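Local coordinates for protein putative ribose 5-phosphate isomerase (Leishmania infantum, PDB 6FXW) that probably interconverts ribose 5-phosphate and ribulose 5-phosphate in the pentose phosphate pathway, as a type B isomerase of the LacAB/RpiB family, at residues D25-S30 with S34-M39; H20-D25 with S118-I123. One frame throughout, in Å; residues are numbered along the deposited sequence.

Interaction 1 (D25-S30 with S34-M39); sequences DMVNAS and SKVMYM
V36 points from strand 33-38 toward helix 20-29 and sets its CG2 methyl between V27 and N28, within the beta-alpha-beta unit formed by strand 6-12, that helix and strand 33-38. This is the first crossover of the parallel sheet of the Rossmann-like fold of RpiB enzymes, and V36 lies on the strand that follows the helix, after the chain has turned back into the sheet. The fit against V27 is tight: V27 CG1 and V36 CG2 are 3.3 Å apart, closer than two methyl carbons usually pack. The V27 rotamer explains the approach, since CG1 stands anti to the backbone N (chi1 177°) and is the branch that meets the strand; V36 CG1 also comes to 4.0 Å from V27 CG1. Behind this pair V27 packs on I127 of helix 120-131, which gives the apolar half of the contact a buried backing.

N28 supplies the polar, outer half. Its CG is anti to the carbonyl carbon, and the amide leans over the strand until OD1 lies 3.2 Å from V36 CG2, a van der Waals contact between a carbonyl oxygen and a methyl. S30 OG donates to V27 O, a carbonyl that also accepts from S30 N. On the solvent-facing side, beside the exposed N28, a water joins helix and strand: it accepts from N28 ND2 at 3.2 Å and gives a weak bond to V36 O at 3.4 Å.

Interaction 2 (H20-D25 with S118-I123); sequences HQEIMD and SGMEVI
M120 lays its side chain against the carboxylate end of E22 and the flank of I23, bringing the first turn of helix 120-131 up to helix 20-29. The methionine is folded rather than extended: after CG the chain bends at chi2 (-74°), which leaves both CG and SD along the side facing E22. The glutamate, by contrast, is stretched out. Its first torsion (chi1 178°) swings CG away from the backbone N, and the extended chain beyond carries the carboxylate toward helix 120-131, where E22 OE2 comes to rest 3.9 Å from M120 CG and 4.0 Å from M120 CB. The M120 sulfur is 4.1 Å from E22 CD. These are loose van der Waals contacts between the methionine's CB, CG and thioether sulfur and the acid group of the glutamate.

Deeper in, I23 CG1 approaches M120 SD at 4.3 Å, so the thioether bridges an exposed acid and a buried branched side chain. E121 turns its own carboxylate into the same region, with E22 OE2 5.7 Å from E121 OE2. Two like charges this near would probably disfavour each other somewhat, and the salt bridge from E121 OE1 to R124 NE may offset part of that.

G119 occupies the N-cap position of helix 120-131, and its O accepts from I123 N in the opening turn. This helix lies at a subunit boundary, where E121 packs on R116 of the second subunit and V122 on D95 of the third. Within the chain, I23 also packs onto L10 of the central parallel sheet, so that helix 20-29 touches both strand 6-12 and helix 120-131.

Both contacts use helix 20-29 and share D25, with their centres about 11 Å apart. Interaction 1 joins the later part of this helix to strand 33-38, an outermost strand of the chain's parallel sheet, whereas interaction 2 joins its first turns to helix 120-131, far along the sequence. Along the chain, interaction 1 is nested within the long loop that interaction 2 closes. They also touch directly: Y38 meets H20 and M24, and M26 packs on M120 and I123. Helix 20-29 is thus held locally by its own crossover and distantly by a second helix, which connects the edge strand, through helix 20-29, to a helix that touches other subunits of the four-chain assembly.

Interaction 1 (D25-S30 with S34-M39)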
ATOM      1  N   ASP A  25      -8.335  21.670   0.455  1.00 19.16           N
ATOM      2  CA  ASP A  25      -9.535  21.570  -0.401  1.00 19.60           C
ATOM      3  C   ASP A  25     -10.255  20.264  -0.247  1.00 20.92           C
ATOM      4  O   ASP A  25     -11.501  20.193  -0.183  1.00 20.91           O
ATOM      5  CB  ASP A  25      -9.194  21.770  -1.878  1.00 21.54           C
ATOM      6  CG  ASP A  25      -8.770  23.169  -2.220  1.00 22.96           C
ATOM      7  OD1 ASP A  25      -8.991  24.075  -1.429  1.00 24.87           O
ATOM      8  OD2 ASP A  25      -8.067  23.342  -3.214  1.00 26.86           O
ATOM      9  N   MET A  26      -9.522  19.157  -0.164  1.00 18.30           N
ATOM     10  CA  MET A  26     -10.148  17.841   0.157  1.00 17.84           C
ATOM     11  C   MET A  26     -10.890  17.757   1.456  1.00 18.66           C
ATOM     12  O   MET A  26     -11.948  17.107   1.577  1.00 21.74           O
ATOM     13  CB  MET A  26      -9.109  16.705   0.142  1.00 19.61           C
ATOM     14  CG  MET A  26      -8.412  16.558  -1.137  1.00 19.25           C
ATOM     15  SD  MET A  26      -7.086  15.282  -0.954  1.00 22.20           S
ATOM     16  CE  MET A  26      -7.004  15.182  -2.610  1.00 20.76           C
ATOM     17  N   VAL A  27     -10.300  18.348   2.510  1.00 16.20           N
ATOM     18  CA  VAL A  27     -10.906  18.363   3.768  1.00 17.69           C
ATOM     19  C   VAL A  27     -12.253  19.117   3.666  1.00 17.79           C
ATOM     20  O   VAL A  27     -13.274  18.647   4.159  1.00 22.37           O
ATOM     21  CB  VAL A  27     -10.022  18.975   4.850  1.00 16.93           C
ATOM     22  CG1 VAL A  27     -10.782  19.034   6.170  1.00 19.00           C
ATOM     23  CG2 VAL A  27      -8.730  18.173   4.995  1.00 17.52           C
ATOM     24  N   ASN A  28     -12.224  20.282   3.065  1.00 21.25           N
ATOM     25  CA  ASN A  28     -13.447  21.096   2.935  1.00 26.13           C
ATOM     26  C   ASN A  28     -14.491  20.341   2.090  1.00 29.05           C
ATOM     27  O   ASN A  28     -15.684  20.276   2.432  1.00 31.01           O
ATOM     28  CB  ASN A  28     -13.069  22.449   2.318  1.00 25.33           C
ATOM     29  CG  ASN A  28     -12.535  23.425   3.360  1.00 27.29           C
ATOM     30  OD1 ASN A  28     -13.083  23.515   4.473  1.00 30.40           O
ATOM     31  ND2 ASN A  28     -11.458  24.114   3.031  1.00 30.92           N
ATOM     32  N   ALA A  29     -14.022  19.685   1.041  1.00 25.72           N
ATOM     33  CA  ALA A  29     -14.964  19.025   0.098  1.00 29.72           C
ATOM     34  C   ALA A  29     -15.517  17.744   0.661  1.00 32.92           C
ATOM     35  O   ALA A  29     -16.483  17.173   0.116  1.00 38.47           O
ATOM     36  CB  ALA A  29     -14.263  18.776  -1.202  1.00 28.44           C
ATOM     37  N   SER A  30     -14.991  17.281   1.775  1.00 29.99           N
ATOM     38  CA  SER A  30     -15.420  16.028   2.328  1.00 27.05           C
ATOM     39  C   SER A  30     -16.845  16.125   2.902  1.00 30.15           C
ATOM     40  O   SER A  30     -17.450  15.096   3.153  1.00 32.53           O
ATOM     41  CB  SER A  30     -14.479  15.603   3.462  1.00 27.45           C
ATOM     42  OG  SER A  30     -14.713  16.347   4.649  1.00 23.08           O
ATOM     43  N   SER A  34     -16.354  21.353   9.715  1.00 18.30           N
ATOM     44  CA  SER A  34     -16.969  22.699   9.863  1.00 17.26           C
ATOM     45  C   SER A  34     -15.986  23.802   9.759  1.00 22.46           C
ATOM     46  O   SER A  34     -16.401  24.959   9.605  1.00 23.54           O
ATOM     47  CB  SER A  34     -17.603  22.778  11.244  1.00 17.84           C
ATOM     48  OG  SER A  34     -16.726  22.507  12.300  1.00 18.58           O
ATOM     49  N   LYS A  35     -14.704  23.516   9.941  1.00 17.05           N
ATOM     50  CA  LYS A  35     -13.649  24.482   9.804  1.00 17.59           C
ATOM     51  C   LYS A  35     -12.356  23.718   9.541  1.00 16.75           C
ATOM     52  O   LYS A  35     -12.211  22.627  10.089  1.00 16.44           O
ATOM     53  CB  LYS A  35     -13.455  25.198  11.125  1.00 20.13           C
ATOM     54  CG  LYS A  35     -12.304  26.161  11.196  1.00 22.67           C
ATOM     55  CD  LYS A  35     -12.612  27.439  10.604  1.00 25.01           C
ATOM     56  CE  LYS A  35     -11.495  28.439  10.993  1.00 25.02           C
ATOM     57  NZ  LYS A  35     -11.916  29.759  10.428  1.00 28.14           N
ATOM     58  N   VAL A  36     -11.475  24.237   8.705  1.00 14.69           N
ATOM     59  CA  VAL A  36     -10.148  23.696   8.476  1.00 15.76           C
ATOM     60  C   VAL A  36      -9.175  24.812   8.731  1.00 17.27           C
ATOM     61  O   VAL A  36      -9.261  25.892   8.095  1.00 18.89           O
ATOM     62  CB  VAL A  36      -9.949  23.093   7.078  1.00 20.12           C
ATOM     63  CG1 VAL A  36      -8.670  22.287   7.078  1.00 23.48           C
ATOM     64  CG2 VAL A  36     -11.151  22.263   6.696  1.00 24.82           C
ATOM     65  N   MET A  37      -8.208  24.596   9.625  1.00 15.82           N
ATOM     66  CA  MET A  37      -7.193  25.580   9.989  1.00 17.39           C
ATOM     67  C   MET A  37      -5.823  25.066   9.585  1.00 18.36           C
ATOM     68  O   MET A  37      -5.420  23.978  10.032  1.00 18.48           O
ATOM     69  CB  MET A  37      -7.192  25.786  11.526  1.00 19.92           C
ATOM     70  CG  MET A  37      -8.420  26.482  12.047  1.00 24.47           C
ATOM     71  SD  MET A  37      -8.809  26.108  13.786  1.00 26.59           S
ATOM     72  CE  MET A  37      -9.381  24.442  13.676  1.00 24.59           C
ATOM     73  N   TYR A  38      -5.045  25.812   8.800  1.00 15.70           N
ATOM     74  CA  TYR A  38      -3.738  25.424   8.359  1.00 15.87           C
ATOM     75  C   TYR A  38      -2.663  25.883   9.249  1.00 17.43           C
ATOM     76  O   TYR A  38      -2.587  27.134   9.487  1.00 18.68           O
ATOM     77  CB  TYR A  38      -3.493  25.930   6.929  1.00 14.14           C
ATOM     78  CG  TYR A  38      -2.136  25.590   6.411  1.00 14.97           C
ATOM     79  CD1 TYR A  38      -1.754  24.272   6.197  1.00 15.27           C
ATOM     80  CD2 TYR A  38      -1.154  26.578   6.140  1.00 15.07           C
ATOM     81  CE1 TYR A  38      -0.535  23.928   5.782  1.00 14.54           C
ATOM     82  CE2 TYR A  38       0.070  26.252   5.680  1.00 14.56           C
ATOM     83  CZ  TYR A  38       0.427  24.885   5.439  1.00 15.05           C
ATOM     84  OH  TYR A  38       1.655  24.610   5.010  1.00 16.09           O
ATOM     85  N   MET A  39      -1.890  24.993   9.806  1.00 17.52           N
ATOM     86  CA  MET A  39      -0.820  25.340  10.665  1.00 20.90           C
ATOM     87  C   MET A  39       0.436  24.825  10.347  1.00 24.12           C
ATOM     88  O   MET A  39       1.190  24.635  11.257  1.00 38.65           O
ATOM     89  CB  MET A  39      -1.106  24.934  12.150  1.00 26.04           C
ATOM     90  CG  MET A  39      -2.528  24.642  12.467  1.00 28.13           C
ATOM     91  SD  MET A  39      -2.703  24.180  14.167  1.00 24.25           S
ATOM     92  CE  MET A  39      -4.221  25.039  14.363  1.00 27.02           C
TER
HETATM   93  O   HOH W   1     -10.526  26.435   4.977  1.00 41.80           O

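Interaction 2 (H20-D25 with S118-I123)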
ATOM      1  N   HIS A  20      -0.330  21.582  -0.013  1.00 17.28           N
ATOM      2  CA  HIS A  20      -1.126  21.741   1.186  1.00 15.59           C
ATOM      3  C   HIS A  20      -2.509  22.328   0.847  1.00 14.41           C
ATOM      4  O   HIS A  20      -3.524  22.032   1.506  1.00 14.97           O
ATOM      5  CB  HIS A  20      -0.429  22.583   2.321  1.00 16.57           C
ATOM      6  CG  HIS A  20      -0.400  24.085   2.077  1.00 18.22           C
ATOM      7  ND1 HIS A  20       0.600  24.694   1.380  1.00 22.41           N
ATOM      8  CD2 HIS A  20      -1.151  25.077   2.594  1.00 20.70           C
ATOM      9  CE1 HIS A  20       0.434  26.008   1.414  1.00 21.91           C
ATOM     10  NE2 HIS A  20      -0.631  26.271   2.153  1.00 23.52           N
ATOM     11  N   GLN A  21      -2.565  23.268  -0.112  1.00 16.84           N
ATOM     12  CA  GLN A  21      -3.885  23.821  -0.409  1.00 17.60           C
ATOM     13  C   GLN A  21      -4.834  22.795  -1.053  1.00 16.77           C
ATOM     14  O   GLN A  21      -5.963  22.760  -0.726  1.00 16.30           O
ATOM     15  CB  GLN A  21      -3.723  25.022  -1.364  1.00 19.99           C
ATOM     16  CG  GLN A  21      -5.090  25.699  -1.643  1.00 24.57           C
ATOM     17  CD  GLN A  21      -5.765  26.261  -0.393  1.00 27.75           C
ATOM     18  OE1 GLN A  21      -5.139  27.036   0.338  1.00 30.95           O
ATOM     19  NE2 GLN A  21      -6.994  25.850  -0.105  1.00 27.59           N
ATOM     20  N   GLU A  22      -4.251  21.922  -1.869  1.00 15.93           N
ATOM     21  CA  GLU A  22      -5.023  20.755  -2.430  1.00 16.18           C
ATOM     22  C   GLU A  22      -5.567  19.854  -1.331  1.00 17.73           C
ATOM     23  O   GLU A  22      -6.698  19.422  -1.349  1.00 17.78           O
ATOM     24  CB  GLU A  22      -4.153  20.047  -3.444  1.00 19.11           C
ATOM     25  CG  GLU A  22      -4.774  18.805  -4.076  1.00 25.51           C
ATOM     26  CD  GLU A  22      -3.935  18.136  -5.174  1.00 27.82           C
ATOM     27  OE1 GLU A  22      -2.746  18.456  -5.429  1.00 31.90           O
ATOM     28  OE2 GLU A  22      -4.532  17.195  -5.763  1.00 31.69           O
ATOM     29  N   ILE A  23      -4.750  19.621  -0.318  1.00 15.61           N
ATOM     30  CA  ILE A  23      -5.216  18.819   0.835  1.00 15.53           C
ATOM     31  C   ILE A  23      -6.325  19.538   1.611  1.00 15.10           C
ATOM     32  O   ILE A  23      -7.322  18.953   2.004  1.00 16.65           O
ATOM     33  CB  ILE A  23      -4.000  18.422   1.736  1.00 15.55           C
ATOM     34  CG1 ILE A  23      -3.037  17.582   0.901  1.00 16.67           C
ATOM     35  CG2 ILE A  23      -4.499  17.771   2.987  1.00 16.85           C
ATOM     36  CD1 ILE A  23      -1.678  17.302   1.553  1.00 17.47           C
ATOM     37  N   MET A  24      -6.155  20.843   1.844  1.00 15.63           N
ATOM     38  CA  MET A  24      -7.184  21.622   2.562  0.50 18.11           C
ATOM     39  C   MET A  24      -8.469  21.579   1.779  1.00 17.53           C
ATOM     40  O   MET A  24      -9.516  21.389   2.350  1.00 18.28           O
ATOM     41  CB  MET A  24      -6.798  23.082   2.710  0.50 20.26           C
ATOM     42  CG  MET A  24      -5.797  23.279   3.785  0.50 22.44           C
ATOM     43  SD  MET A  24      -5.204  24.971   3.746  0.50 23.01           S
ATOM     44  CE  MET A  24      -6.609  25.969   4.232  0.50 24.49           C
ATOM     45  N   ASP A  25      -8.335  21.670   0.455  1.00 19.16           N
ATOM     46  CA  ASP A  25      -9.535  21.570  -0.401  1.00 19.60           C
ATOM     47  C   ASP A  25     -10.255  20.264  -0.247  1.00 20.92           C
ATOM     48  O   ASP A  25     -11.501  20.193  -0.183  1.00 20.91           O
ATOM     49  CB  ASP A  25      -9.194  21.770  -1.878  1.00 21.54           C
ATOM     50  CG  ASP A  25      -8.770  23.169  -2.220  1.00 22.96           C
ATOM     51  OD1 ASP A  25      -8.991  24.075  -1.429  1.00 24.87           O
ATOM     52  OD2 ASP A  25      -8.067  23.342  -3.214  1.00 26.86           O
ATOM     53  N   SER A 118       1.972   8.284  -0.236  1.00 11.19           N
ATOM     54  CA  SER A 118       0.560   8.098  -0.655  1.00 10.20           C
ATOM     55  C   SER A 118       0.277   9.117  -1.732  1.00 11.33           C
ATOM     56  O   SER A 118       0.484  10.327  -1.570  1.00 12.85           O
ATOM     57  CB  SER A 118      -0.367   8.345   0.497  1.00 10.96           C
ATOM     58  OG  SER A 118      -0.156   7.377   1.511  1.00 11.20           O
ATOM     59  N   GLY A 119      -0.314   8.662  -2.866  1.00  9.98           N
ATOM     60  CA  GLY A 119      -0.828   9.582  -3.854  1.00 10.49           C
ATOM     61  C   GLY A 119      -2.068  10.325  -3.427  1.00 10.88           C
ATOM     62  O   GLY A 119      -2.719   9.962  -2.462  1.00 11.50           O
ATOM     63  N   MET A 120      -2.357  11.395  -4.154  1.00 11.20           N
ATOM     64  CA  MET A 120      -3.438  12.290  -3.743  1.00 13.59           C
ATOM     65  C   MET A 120      -4.815  11.720  -3.763  1.00 11.20           C
ATOM     66  O   MET A 120      -5.623  12.041  -2.875  1.00 11.83           O
ATOM     67  CB  MET A 120      -3.441  13.568  -4.590  1.00 15.58           C
ATOM     68  CG  MET A 120      -2.253  14.441  -4.293  1.00 18.42           C
ATOM     69  SD  MET A 120      -2.506  15.267  -2.665  1.00 25.39           S
ATOM     70  CE  MET A 120      -0.877  15.558  -2.285  1.00 34.01           C
ATOM     71  N   GLU A 121      -5.122  10.767  -4.633  1.00 11.00           N
ATOM     72  CA  GLU A 121      -6.432  10.177  -4.564  1.00 11.64           C
ATOM     73  C   GLU A 121      -6.580   9.222  -3.380  1.00 10.85           C
ATOM     74  O   GLU A 121      -7.649   9.065  -2.812  1.00 11.18           O
ATOM     75  CB  GLU A 121      -6.834   9.463  -5.890  1.00 15.64           C
ATOM     76  CG  GLU A 121      -7.225  10.496  -6.973  1.00 22.57           C
ATOM     77  CD  GLU A 121      -8.270  11.523  -6.553  1.00 27.45           C
ATOM     78  OE1 GLU A 121      -9.228  11.122  -5.888  1.00 24.33           O
ATOM     79  OE2 GLU A 121      -8.047  12.760  -6.775  1.00 40.97           O
ATOM     80  N   VAL A 122      -5.470   8.559  -3.008  1.00 10.59           N
ATOM     81  CA  VAL A 122      -5.472   7.752  -1.801  1.00 10.31           C
ATOM     82  C   VAL A 122      -5.589   8.670  -0.565  1.00 10.26           C
ATOM     83  O   VAL A 122      -6.341   8.358   0.339  1.00 11.13           O
ATOM     84  CB  VAL A 122      -4.201   6.855  -1.760  1.00 10.15           C
ATOM     85  CG1 VAL A 122      -3.973   6.223  -0.392  1.00 12.59           C
ATOM     86  CG2 VAL A 122      -4.326   5.811  -2.822  1.00 11.60           C
ATOM     87  N   ILE A 123      -4.873   9.793  -0.576  1.00 10.23           N
ATOM     88  CA  ILE A 123      -5.026  10.759   0.523  1.00 10.57           C
ATOM     89  C   ILE A 123      -6.469  11.251   0.625  1.00 10.43           C
ATOM     90  O   ILE A 123      -6.989  11.340   1.745  1.00  9.83           O
ATOM     91  CB  ILE A 123      -4.058  11.903   0.345  1.00 10.52           C
ATOM     92  CG1 ILE A 123      -2.617  11.426   0.609  1.00 12.52           C
ATOM     93  CG2 ILE A 123      -4.364  13.133   1.231  1.00 10.41           C
ATOM     94  CD1 ILE A 123      -1.518  12.382   0.269  1.00 12.74           C
TER